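Acetylglutamate kinase (Streptococcus mutans, PDB 3L86) probably phosphorylates the side-chain carboxylate of N-acetyl-L-glutamate with ATP, an early step of arginine biosynthesis, giving N-acetyl-L-glutamyl 5-phosphate and ADP. Local coordinates at residues 247-252 and 264-269; 180-183 and 187-190; 122-125 and 129-132; 80-85 and 104-109. One frame throughout, in Å; residues are numbered along the deposited sequence.

How the contacts relate
Along the chain the order is contact 4, contact 3, contact 2, contact 1, all in one amino acid kinase fold. Contacts 1, 2 and 3 reach the same mixed sheet, and strands 130-132 and 174-182, used by contacts 3 and 2, are neighbours in it. Helix 101-125 serves contacts 3 and 4, whose centres lie about 24 Å apart. Contacts 2 and 4 touch: the hairpin packs on Met-104 and Ser-108, with centres about 16 Å apart. Contact 1 stands on the other side of the chain's centre from contact 2, about 23 Å between centres. Contact 1 holds the beta-phosphate of ADP and contact 2 binds N-acetyl-L-glutamate, near the helices of contact 4.

Contact 1 of 4, residues 247-252 and 264-269; sequences IPKIES and VLIGDN. With ADP (adenosine-5'-diphosphate), chain B.
Lys-249 and Ile-250, neighbours on helix 246-258, both lean on Ile-266 of strand 263-267, and the first of them also reaches the bound ADP. The aliphatic part of Lys-249 goes past the branch methyl of Ile-266, with CD 4.2 Å from CG2. Beyond CD the lysine chain bends twice (chi3 -52°, chi4 -68°), which turns NZ to the nucleotide, where it donates a hydrogen bond to O1B of the ADP beta-phosphate at 2.9 Å. Asp-194 forms a salt bridge with the same NZ, and Lys-42 NZ lies close by, at the same phosphate end of the nucleotide. One residue on, Ile-250 sends CD1 to CD1 of Ile-266 at 3.8 Å, the two side chains crossing at about a right angle. At Ser-252, OG and the backbone N both donate to Pro-248 O, from opposite faces of its carbonyl plane. Buried helix-on-sheet packing of this kind, with a lysine leaving the hydrophobic layer for the beta-phosphate, belongs to the nucleotide site of the amino acid kinase fold; Lys-249 is a predicted transition-state stabiliser there.

Contact 2 of 4, residues 180-183 and 187-190; sequences LGYS and DMLN. With NLG (N-acetyl-L-glutamate), chain C.
Gly-181 and Leu-189 face each other as an antiparallel hydrogen-bonded pair, with Leu-189 N donating to Gly-181 O at 2.8 Å and Gly-181 N to Leu-189 O at 3.3 Å. Toward the turn, Ser-183 N donates to Asp-187 O at 2.9 Å in a nearly straight bond (170°). The serine side chain adds a further link: its OG, lying between backbone N and carbonyl carbon, accepts from Asp-187 N at 3.0 Å. These bonds make strands 174-182 and 188-190 a beta hairpin.

On the face that carries Leu-180, Tyr-182 and Met-188, the methionine touches both of the others. Its CG lies over one face of the tyrosine ring, while the bend at chi3 (-77°) carries CE to 3.2 Å from Tyr-182 OH. SD meets Leu-180 CD1 at 3.9 Å. Farther out, helix 101-125 packs on this same side through Leu-111, Met-104 and Ser-108, and strand 141-145 continues the backbone pairing at Tyr-182.

At the far end of the hairpin Asn-190 reaches N-acetyl-L-glutamate. Its ND2 donates to the acetyl oxygen O7 at 3.3 Å, 167° at the hydrogen, and also bonds Thr-99 OG1. Arg-97 and the backbone nitrogens of Gly-75, Gly-76 and Ala-193 also hydrogen-bond the ligand. The amide therefore reads the N-acetyl group with a neutral donor; the strand places the Asn-190 backbone, which pairs with Tyr-153 and Gly-155, and the second bond of ND2 to Thr-99 probably limits the rotation of the amide.

Contact 3 of 4, residues 122-125 and 129-132; sequences KLRQ and SCQQ
Arg-124 closes a helix-to-strand connection by reaching from the last part of helix 101-125 to Cys-130 and Gln-131 on strand 130-132, which runs parallel to strand 174-182 in the main sheet of this amino acid kinase fold. The polar part of the contact is carried by the guanidinium. Its chain, extended from CG to NE, presents one side of the group to Cys-130 O, and two nitrogens grip that single oxygen: NE at 3.1 Å and NH2 at 2.9 Å. The NH2 donor lies in the carbonyl plane, whereas NE is tilted from it. NH2 also gives a weak bond to Gln-131 OE1, with amide and guanidinium planes 78° apart. A water accepts from Cys-130 N and weakly from Arg-124 NE, so it bridges the arginine to the strand backbone as well.

Apolar packing lies behind this grip. Cys-130 SG touches two carbons of the helix, Leu-123 CB and Arg-124 CG, each at 3.8 Å. Leu-123 and Cys-130 also rest on Ile-176 of strand 174-182, which places the sulfur in the layer between helix and sheet.

Within the strand, the backbone of Gln-131 pairs with Ile-174 and Ile-176, while its side chain bends back at chi2 (61°) to bring the amide near the arginine. At the other end of that amide, NE2 donates to Gln-132 O at 3.0 Å, the acceptor lying in the plane of the Gln-131 amide.

Contact 4 of 4, residues 80-85 and 104-109; sequences NKLMEE and MVLVSH
Leu-82 of helix 76-85 projects onto helix 101-125, where Leu-106 and His-109, one turn apart, receive it. With chi1 at -163°, the leucine has CG anti to its backbone nitrogen, and both terminal methyls go to the other helix. CD2 comes closest, 3.3 Å from the carbonyl oxygen Leu-106 O and 3.6 Å from CD2 of the His-109 ring. CD1 also borders the imidazole, 4.2 Å from the same ring carbon. The leucine and histidine side chains cross at about a right angle.

Leu-106 answers with a different rotamer: its CG stands anti to the carbonyl carbon, and its two methyls divide the work. CD2 lies 4.2 Å from Leu-82 CG, while CD1 approaches SD of Met-83 at 4.3 Å. The methionine chain that brings SD there departs from the usual staggered values at both chi2 (-106°) and chi3. This second leucine therefore sits against consecutive residues of helix 76-85. The axes of segments 80-85 and 104-109 approach to 9.8 Å, with 135° between their N-to-C directions.

Beyond this layer, Ala-110 also meets Leu-82, Val-88 packs on Met-83, and Asn-80 OD1 bonds Arg-97 of the N-acetyl-L-glutamate pocket. The Met-83 side chain is itself about 3 Å from that of Arg-97 and about 7 Å from the ligand. The polar end of His-109 is engaged elsewhere, through ND1 with Asp-113 OD2, while its ring carbon CD2 meets the leucine obliquely. Between the segments the contact is thus dispersive, methyl and thioether against methyl, carbonyl and ring carbon, while the polar ends of His-109 and Asn-80 bond Asp-113 and Arg-97.

Contact 1 of 4, residues 247-252 and 264-269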
loop_
_atom_site.group_PDB
_atom_site.type_symbol
_atom_site.label_atom_id
_atom_site.label_comp_id
_atom_site.label_asym_id
_atom_site.label_seq_id
_atom_site.Cartn_x
_atom_site.Cartn_y
_atom_site.Cartn_z
ATOM N N ILE A 247 5.901 10.766 -4.895
ATOM C CA ILE A 247 4.772 11.390 -5.576
ATOM C C ILE A 247 3.429 10.620 -5.386
ATOM O O ILE A 247 2.512 11.140 -4.790
ATOM C CB ILE A 247 5.046 11.611 -7.098
ATOM C CG1 ILE A 247 6.278 12.524 -7.268
ATOM C CG2 ILE A 247 3.826 12.241 -7.773
ATOM C CD1 ILE A 247 6.197 13.393 -8.512
ATOM N N PRO A 248 3.320 9.405 -5.892
ATOM C CA PRO A 248 2.064 8.669 -5.545
ATOM C C PRO A 248 1.844 8.511 -4.030
ATOM O O PRO A 248 0.694 8.587 -3.569
ATOM C CB PRO A 248 2.225 7.319 -6.279
ATOM C CG PRO A 248 3.758 7.234 -6.564
ATOM C CD PRO A 248 4.274 8.601 -6.679
ATOM N N LYS A 249 2.914 8.340 -3.225
ATOM C CA LYS A 249 2.742 8.262 -1.724
ATOM C C LYS A 249 2.060 9.484 -1.082
ATOM O O LYS A 249 1.101 9.347 -0.307
ATOM C CB LYS A 249 4.097 7.929 -1.010
ATOM C CG LYS A 249 4.000 7.203 0.351
ATOM C CD LYS A 249 5.426 6.751 0.893
ATOM C CE LYS A 249 6.123 5.951 -0.220
ATOM N NZ LYS A 249 5.340 4.601 -0.400
ATOM N N ILE A 250 2.546 10.693 -1.393
ATOM C CA ILE A 250 2.012 11.913 -0.788
ATOM C C ILE A 250 0.646 12.304 -1.405
ATOM O O ILE A 250 -0.155 12.881 -0.704
ATOM C CB ILE A 250 2.988 13.157 -0.896
ATOM C CG1 ILE A 250 2.600 14.249 0.080
ATOM C CG2 ILE A 250 2.987 13.796 -2.268
ATOM C CD1 ILE A 250 2.902 13.889 1.469
ATOM N N GLU A 251 0.379 11.988 -2.669
ATOM C CA GLU A 251 -0.988 12.189 -3.242
ATOM C C GLU A 251 -2.037 11.273 -2.583
ATOM O O GLU A 251 -3.181 11.703 -2.279
ATOM C CB GLU A 251 -1.012 11.955 -4.765
ATOM C CG GLU A 251 -0.314 13.097 -5.570
ATOM C CD GLU A 251 -0.198 12.818 -7.051
ATOM O OE1 GLU A 251 -0.273 11.669 -7.500
ATOM O OE2 GLU A 251 -0.009 13.787 -7.804
ATOM N N SER A 252 -1.680 9.997 -2.384
ATOM C CA SER A 252 -2.585 9.073 -1.638
ATOM C C SER A 252 -2.866 9.597 -0.202
ATOM O O SER A 252 -4.034 9.623 0.271
ATOM C CB SER A 252 -1.971 7.652 -1.650
ATOM O OG SER A 252 -1.904 7.201 -3.021
ATOM N N VAL A 264 -2.861 10.549 8.401
ATOM C CA VAL A 264 -1.945 9.656 7.670
ATOM C C VAL A 264 -0.464 9.839 8.184
ATOM O O VAL A 264 -0.020 10.969 8.408
ATOM C CB VAL A 264 -2.019 9.920 6.125
ATOM C CG1 VAL A 264 -1.030 8.995 5.356
ATOM C CG2 VAL A 264 -3.408 9.700 5.601
ATOM N N LEU A 265 0.276 8.746 8.397
ATOM C CA LEU A 265 1.703 8.807 8.764
ATOM C C LEU A 265 2.583 8.249 7.638
ATOM O O LEU A 265 2.324 7.154 7.127
ATOM C CB LEU A 265 1.928 8.005 10.045
ATOM C CG LEU A 265 3.365 7.870 10.581
ATOM C CD1 LEU A 265 3.813 9.286 11.094
ATOM C CD2 LEU A 265 3.412 6.854 11.714
ATOM N N ILE A 266 3.574 9.027 7.201
ATOM C CA ILE A 266 4.646 8.576 6.306
ATOM C C ILE A 266 6.011 8.503 7.096
ATOM O O ILE A 266 6.483 9.524 7.657
ATOM C CB ILE A 266 4.758 9.530 5.071
ATOM C CG1 ILE A 266 3.474 9.429 4.223
ATOM C CG2 ILE A 266 6.012 9.211 4.185
ATOM C CD1 ILE A 266 3.395 10.435 3.053
ATOM N N GLY A 267 6.622 7.313 7.147
ATOM C CA GLY A 267 7.935 7.086 7.852
ATOM C C GLY A 267 8.381 5.602 7.764
ATOM O O GLY A 267 7.814 4.797 7.013
ATOM N N ASP A 268 9.414 5.238 8.503
ATOM C CA ASP A 268 9.973 3.893 8.401
ATOM C C ASP A 268 9.487 2.961 9.529
ATOM O O ASP A 268 10.046 1.878 9.725
ATOM C CB ASP A 268 11.519 3.924 8.310
ATOM C CG ASP A 268 12.235 4.202 9.663
ATOM O OD1 ASP A 268 11.559 4.451 10.667
ATOM O OD2 ASP A 268 13.515 4.154 9.721
ATOM N N ASN A 269 8.481 3.393 10.277
ATOM C CA ASN A 269 7.966 2.599 11.427
ATOM C C ASN A 269 6.479 2.900 11.671
ATOM O O ASN A 269 5.893 3.735 10.982
ATOM C CB ASN A 269 8.782 2.825 12.731
ATOM C CG ASN A 269 8.671 4.269 13.292
ATOM O OD1 ASN A 269 7.851 4.562 14.190
ATOM N ND2 ASN A 269 9.540 5.171 12.782
HETATM P PB ADP B . 7.977 2.262 -1.352
HETATM O O1B ADP B . 6.679 2.645 -2.003
HETATM O O2B ADP B . 7.974 2.307 0.182
HETATM O O3B ADP B . 8.455 0.939 -1.840
HETATM P PA ADP B . 9.253 4.265 -3.154
HETATM O O1A ADP B . 10.683 4.240 -3.679
HETATM O O2A ADP B . 8.159 3.980 -4.144
HETATM O O3A ADP B . 9.122 3.322 -1.803
HETATM O "O5'" ADP B . 9.091 5.745 -2.526
HETATM C "C5'" ADP B . 10.002 6.164 -1.478
HETATM C "C4'" ADP B . 11.165 6.976 -2.120
HETATM O "O4'" ADP B . 10.768 8.261 -2.644
HETATM C "C3'" ADP B . 12.311 7.311 -1.153
HETATM O "O3'" ADP B . 13.137 6.158 -1.032
HETATM C "C2'" ADP B . 13.065 8.416 -1.881
HETATM O "O2'" ADP B . 14.032 7.773 -2.704
HETATM C "C1'" ADP B . 12.030 8.988 -2.847
HETATM N N9 ADP B . 11.785 10.429 -2.575
HETATM C C8 ADP B . 11.671 11.366 -3.559
HETATM N N7 ADP B . 11.409 12.580 -3.006
HETATM C C5 ADP B . 11.391 12.413 -1.661
HETATM C C6 ADP B . 11.219 13.271 -0.493
HETATM N N6 ADP B . 10.929 14.592 -0.640
HETATM N N1 ADP B . 11.247 12.711 0.748
HETATM C C2 ADP B . 11.486 11.421 0.925
HETATM N N3 ADP B . 11.662 10.576 -0.090
HETATM C C4 ADP B . 11.644 11.004 -1.388
#

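Contact 2 of 4, residues 180-183 and 187-190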
loop_
_atom_site.group_PDB
_atom_site.type_symbol
_atom_site.label_atom_id
_atom_site.label_comp_id
_atom_site.label_asym_id
_atom_site.label_seq_id
_atom_site.Cartn_x
_atom_site.Cartn_y
_atom_site.Cartn_z
ATOM N N LEU A 180 -2.923 -5.568 -6.362
ATOM C CA LEU A 180 -3.484 -6.194 -7.588
ATOM C C LEU A 180 -5.004 -6.017 -7.558
ATOM O O LEU A 180 -5.625 -6.050 -6.480
ATOM C CB LEU A 180 -3.163 -7.715 -7.653
ATOM C CG LEU A 180 -1.651 -8.139 -7.806
ATOM C CD1 LEU A 180 -1.473 -9.646 -7.564
ATOM C CD2 LEU A 180 -0.984 -7.741 -9.187
ATOM N N GLY A 181 -5.607 -5.787 -8.720
ATOM C CA GLY A 181 -7.058 -5.757 -8.818
ATOM C C GLY A 181 -7.546 -6.418 -10.133
ATOM O O GLY A 181 -6.742 -6.876 -10.967
ATOM N N TYR A 182 -8.851 -6.445 -10.336
ATOM C CA TYR A 182 -9.406 -7.150 -11.518
ATOM C C TYR A 182 -10.411 -6.312 -12.340
ATOM O O TYR A 182 -11.336 -5.760 -11.785
ATOM C CB TYR A 182 -10.097 -8.445 -11.081
ATOM C CG TYR A 182 -9.135 -9.563 -10.732
ATOM C CD1 TYR A 182 -8.454 -9.560 -9.495
ATOM C CD2 TYR A 182 -8.924 -10.626 -11.610
ATOM C CE1 TYR A 182 -7.575 -10.602 -9.151
ATOM C CE2 TYR A 182 -8.064 -11.685 -11.255
ATOM C CZ TYR A 182 -7.409 -11.645 -10.022
ATOM O OH TYR A 182 -6.545 -12.647 -9.665
ATOM N N SER A 183 -10.262 -6.292 -13.652
ATOM C CA SER A 183 -11.187 -5.544 -14.542
ATOM C C SER A 183 -12.572 -6.204 -14.584
ATOM O O SER A 183 -12.702 -7.410 -14.247
ATOM C CB SER A 183 -10.577 -5.511 -15.977
ATOM O OG SER A 183 -10.819 -6.764 -16.632
ATOM N N ASP A 187 -9.705 -9.558 -16.144
ATOM C CA ASP A 187 -8.265 -9.495 -16.292
ATOM C C ASP A 187 -7.576 -8.886 -15.048
ATOM O O ASP A 187 -8.018 -7.859 -14.537
ATOM C CB ASP A 187 -7.953 -8.677 -17.556
ATOM C CG ASP A 187 -8.500 -9.379 -18.837
ATOM O OD1 ASP A 187 -9.092 -8.714 -19.678
ATOM O OD2 ASP A 187 -8.363 -10.625 -18.959
ATOM N N MET A 188 -6.479 -9.514 -14.613
ATOM C CA MET A 188 -5.631 -9.005 -13.541
ATOM C C MET A 188 -4.861 -7.740 -13.947
ATOM O O MET A 188 -4.232 -7.745 -14.986
ATOM C CB MET A 188 -4.630 -10.080 -13.101
ATOM C CG MET A 188 -4.101 -9.797 -11.662
ATOM S SD MET A 188 -2.704 -10.814 -11.094
ATOM C CE MET A 188 -3.528 -12.321 -10.718
ATOM N N LEU A 189 -4.862 -6.692 -13.097
ATOM C CA LEU A 189 -4.146 -5.420 -13.356
ATOM C C LEU A 189 -3.145 -5.053 -12.238
ATOM O O LEU A 189 -3.387 -5.400 -11.083
ATOM C CB LEU A 189 -5.132 -4.224 -13.538
ATOM C CG LEU A 189 -6.303 -4.354 -14.530
ATOM C CD1 LEU A 189 -7.122 -3.021 -14.635
ATOM C CD2 LEU A 189 -5.830 -4.774 -15.887
ATOM N N ASN A 190 -2.072 -4.329 -12.580
ATOM C CA ASN A 190 -1.018 -3.884 -11.638
ATOM C C ASN A 190 -1.482 -2.546 -11.022
ATOM O O ASN A 190 -1.738 -1.590 -11.780
ATOM C CB ASN A 190 0.348 -3.761 -12.390
ATOM C CG ASN A 190 1.467 -3.143 -11.539
ATOM O OD1 ASN A 190 1.334 -3.020 -10.322
ATOM N ND2 ASN A 190 2.598 -2.774 -12.186
HETATM C CA NLG C . 3.299 -0.692 -8.863
HETATM C C NLG C . 2.814 0.094 -9.942
HETATM O OXT NLG C . 3.457 0.963 -10.541
HETATM O O NLG C . 1.767 0.240 -10.457
HETATM C CB NLG C . 2.959 -1.827 -7.880
HETATM C CG NLG C . 3.919 -2.192 -6.673
HETATM C CD NLG C . 4.333 -1.178 -5.525
HETATM O OE1 NLG C . 3.685 -0.177 -5.420
HETATM O OE2 NLG C . 5.298 -1.334 -4.758
HETATM C C7 NLG C . 5.508 -1.333 -9.330
HETATM C C8 NLG C . 6.637 -1.226 -8.916
HETATM O O7 NLG C . 5.130 -1.955 -10.293
HETATM N N2 NLG C . 4.538 -0.739 -8.749
#

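Contact 3 of 4, residues 122-125 and 129-132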
loop_
_atom_site.group_PDB
_atom_site.type_symbol
_atom_site.label_atom_id
_atom_site.label_comp_id
_atom_site.label_asym_id
_atom_site.label_seq_id
_atom_site.Cartn_x
_atom_site.Cartn_y
_atom_site.Cartn_z
ATOM N N LYS A 122 6.499 -14.265 8.642
ATOM C CA LYS A 122 7.061 -13.495 9.786
ATOM C C LYS A 122 6.008 -13.152 10.852
ATOM O O LYS A 122 6.281 -13.247 12.094
ATOM C CB LYS A 122 7.754 -12.200 9.324
ATOM C CG LYS A 122 9.008 -12.363 8.465
ATOM C CD LYS A 122 10.192 -12.731 9.350
ATOM C CE LYS A 122 11.488 -12.745 8.558
ATOM N NZ LYS A 122 11.774 -14.065 7.978
ATOM N N LEU A 123 4.812 -12.728 10.404
ATOM C CA LEU A 123 3.693 -12.422 11.320
ATOM C C LEU A 123 3.179 -13.673 12.077
ATOM O O LEU A 123 3.005 -13.651 13.338
ATOM C CB LEU A 123 2.537 -11.738 10.561
ATOM C CG LEU A 123 2.767 -10.279 10.097
ATOM C CD1 LEU A 123 1.756 -9.780 9.008
ATOM C CD2 LEU A 123 2.707 -9.355 11.318
ATOM N N ARG A 124 2.898 -14.761 11.344
ATOM C CA ARG A 124 2.491 -16.003 12.009
ATOM C C ARG A 124 3.534 -16.523 12.999
ATOM O O ARG A 124 3.192 -16.935 14.111
ATOM C CB ARG A 124 2.042 -17.072 11.008
ATOM C CG ARG A 124 0.674 -16.795 10.377
ATOM C CD ARG A 124 0.323 -17.818 9.233
ATOM N NE ARG A 124 -1.074 -17.687 8.808
ATOM C CZ ARG A 124 -1.662 -18.446 7.888
ATOM N NH1 ARG A 124 -1.006 -19.396 7.259
ATOM N NH2 ARG A 124 -2.917 -18.251 7.573
ATOM N N GLN A 125 4.801 -16.502 12.621
ATOM C CA GLN A 125 5.850 -16.907 13.531
ATOM C C GLN A 125 5.854 -16.038 14.783
ATOM O O GLN A 125 6.291 -16.478 15.854
ATOM C CB GLN A 125 7.236 -16.891 12.849
ATOM C CG GLN A 125 7.551 -18.207 12.190
ATOM C CD GLN A 125 8.303 -18.110 10.885
ATOM O OE1 GLN A 125 9.098 -17.188 10.656
ATOM N NE2 GLN A 125 8.054 -19.080 10.003
ATOM N N SER A 129 -2.443 -13.676 14.115
ATOM C CA SER A 129 -3.378 -14.378 13.271
ATOM C C SER A 129 -3.721 -13.556 12.022
ATOM O O SER A 129 -4.207 -12.440 12.143
ATOM C CB SER A 129 -4.644 -14.756 14.076
ATOM O OG SER A 129 -5.750 -14.871 13.186
ATOM N N CYS A 130 -3.427 -14.108 10.835
ATOM C CA CYS A 130 -3.492 -13.381 9.549
ATOM C C CYS A 130 -3.579 -14.384 8.373
ATOM O O CYS A 130 -3.308 -15.578 8.561
ATOM C CB CYS A 130 -2.220 -12.505 9.328
ATOM S SG CYS A 130 -0.613 -13.393 9.326
ATOM N N GLN A 131 -3.898 -13.885 7.169
ATOM C CA GLN A 131 -4.070 -14.748 5.983
ATOM C C GLN A 131 -3.800 -13.956 4.704
ATOM O O GLN A 131 -4.389 -12.938 4.518
ATOM C CB GLN A 131 -5.533 -15.307 5.936
ATOM C CG GLN A 131 -5.829 -16.158 4.685
ATOM C CD GLN A 131 -4.929 -17.373 4.596
ATOM O OE1 GLN A 131 -4.927 -18.214 5.504
ATOM N NE2 GLN A 131 -4.163 -17.494 3.498
ATOM N N GLN A 132 -2.914 -14.425 3.836
ATOM C CA GLN A 132 -2.750 -13.830 2.479
ATOM C C GLN A 132 -3.978 -14.124 1.608
ATOM O O GLN A 132 -4.358 -15.316 1.490
ATOM C CB GLN A 132 -1.489 -14.418 1.827
ATOM C CG GLN A 132 -1.229 -14.027 0.391
ATOM C CD GLN A 132 0.119 -14.607 -0.114
ATOM O OE1 GLN A 132 0.429 -15.790 0.085
ATOM N NE2 GLN A 132 0.911 -13.777 -0.737
HETATM O O HOH W 1 -2.978 -17.248 11.328
#

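Contact 4 of 4, residues 80-85 and 104-109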
loop_
_atom_site.group_PDB
_atom_site.type_symbol
_atom_site.label_atom_id
_atom_site.label_comp_id
_atom_site.label_asym_id
_atom_site.label_seq_id
_atom_site.Cartn_x
_atom_site.Cartn_y
_atom_site.Cartn_z
ATOM N N ASN A 80 11.591 -5.130 -9.876
ATOM C CA ASN A 80 12.758 -4.616 -10.609
ATOM C C ASN A 80 13.808 -5.725 -10.760
ATOM O O ASN A 80 14.308 -6.009 -11.848
ATOM C CB ASN A 80 13.375 -3.403 -9.880
ATOM C CG ASN A 80 12.563 -2.135 -10.032
ATOM O OD1 ASN A 80 11.617 -2.035 -10.831
ATOM N ND2 ASN A 80 12.968 -1.119 -9.298
ATOM N N LYS A 81 14.135 -6.353 -9.643
ATOM C CA LYS A 81 15.129 -7.428 -9.593
ATOM C C LYS A 81 14.735 -8.478 -10.598
ATOM O O LYS A 81 15.481 -8.822 -11.547
ATOM C CB LYS A 81 15.114 -8.072 -8.208
ATOM C CG LYS A 81 16.453 -8.269 -7.587
ATOM N N LEU A 82 13.552 -9.029 -10.385
ATOM C CA LEU A 82 13.000 -10.018 -11.309
ATOM C C LEU A 82 13.007 -9.620 -12.776
ATOM O O LEU A 82 13.279 -10.447 -13.656
ATOM C CB LEU A 82 11.587 -10.421 -10.841
ATOM C CG LEU A 82 10.895 -11.663 -11.333
ATOM C CD1 LEU A 82 11.707 -12.967 -11.106
ATOM C CD2 LEU A 82 9.482 -11.671 -10.639
ATOM N N MET A 83 12.710 -8.379 -13.092
ATOM C CA MET A 83 12.767 -7.995 -14.495
ATOM C C MET A 83 14.173 -8.135 -15.086
ATOM O O MET A 83 14.340 -8.469 -16.277
ATOM C CB MET A 83 12.340 -6.551 -14.646
ATOM C CG MET A 83 11.028 -6.306 -14.023
ATOM S SD MET A 83 9.904 -6.133 -15.371
ATOM C CE MET A 83 9.559 -4.312 -15.325
ATOM N N GLU A 84 15.166 -7.828 -14.259
ATOM C CA GLU A 84 16.573 -7.876 -14.686
ATOM C C GLU A 84 16.926 -9.346 -14.914
ATOM O O GLU A 84 17.252 -9.729 -16.037
ATOM C CB GLU A 84 17.505 -7.228 -13.655
ATOM N N GLU A 85 16.816 -10.159 -13.867
ATOM C CA GLU A 85 17.010 -11.612 -13.907
ATOM C C GLU A 85 16.328 -12.353 -15.037
ATOM O O GLU A 85 16.737 -13.430 -15.336
ATOM C CB GLU A 85 16.625 -12.263 -12.577
ATOM N N MET A 104 2.798 -8.879 -16.527
ATOM C CA MET A 104 1.914 -9.187 -15.403
ATOM C C MET A 104 2.264 -10.537 -14.780
ATOM O O MET A 104 2.102 -10.765 -13.582
ATOM C CB MET A 104 0.427 -9.178 -15.851
ATOM C CG MET A 104 -0.222 -7.743 -16.011
ATOM S SD MET A 104 -0.242 -6.817 -14.404
ATOM C CE MET A 104 -1.052 -7.899 -13.149
ATOM N N VAL A 105 2.737 -11.472 -15.592
ATOM C CA VAL A 105 3.222 -12.764 -15.026
ATOM C C VAL A 105 4.336 -12.496 -13.985
ATOM O O VAL A 105 4.371 -13.095 -12.904
ATOM C CB VAL A 105 3.831 -13.697 -16.141
ATOM C CG1 VAL A 105 4.559 -14.908 -15.492
ATOM C CG2 VAL A 105 2.731 -14.212 -17.088
ATOM N N LEU A 106 5.275 -11.621 -14.340
ATOM C CA LEU A 106 6.380 -11.233 -13.446
ATOM C C LEU A 106 5.886 -10.470 -12.205
ATOM O O LEU A 106 6.323 -10.751 -11.070
ATOM C CB LEU A 106 7.408 -10.373 -14.241
ATOM C CG LEU A 106 7.971 -11.119 -15.479
ATOM C CD1 LEU A 106 8.834 -10.206 -16.410
ATOM C CD2 LEU A 106 8.814 -12.207 -14.924
ATOM N N VAL A 107 4.986 -9.492 -12.432
ATOM C CA VAL A 107 4.452 -8.633 -11.347
ATOM C C VAL A 107 3.738 -9.490 -10.268
ATOM O O VAL A 107 3.997 -9.340 -9.062
ATOM C CB VAL A 107 3.542 -7.469 -11.896
ATOM C CG1 VAL A 107 2.793 -6.689 -10.771
ATOM C CG2 VAL A 107 4.335 -6.438 -12.781
ATOM N N SER A 108 2.830 -10.373 -10.692
ATOM C CA SER A 108 2.059 -11.159 -9.721
ATOM C C SER A 108 2.926 -12.178 -9.008
ATOM O O SER A 108 2.756 -12.383 -7.779
ATOM C CB SER A 108 0.818 -11.828 -10.366
ATOM O OG SER A 108 1.230 -12.736 -11.345
ATOM N N HIS A 109 3.890 -12.783 -9.716
ATOM C CA HIS A 109 4.862 -13.683 -9.043
ATOM C C HIS A 109 5.703 -12.953 -7.957
ATOM O O HIS A 109 5.840 -13.430 -6.841
ATOM C CB HIS A 109 5.840 -14.322 -10.055
ATOM C CG HIS A 109 6.981 -15.045 -9.414
ATOM N ND1 HIS A 109 6.798 -16.030 -8.450
ATOM C CD2 HIS A 109 8.321 -14.950 -9.611
ATOM C CE1 HIS A 109 7.987 -16.474 -8.059
ATOM N NE2 HIS A 109 8.924 -15.848 -8.756
#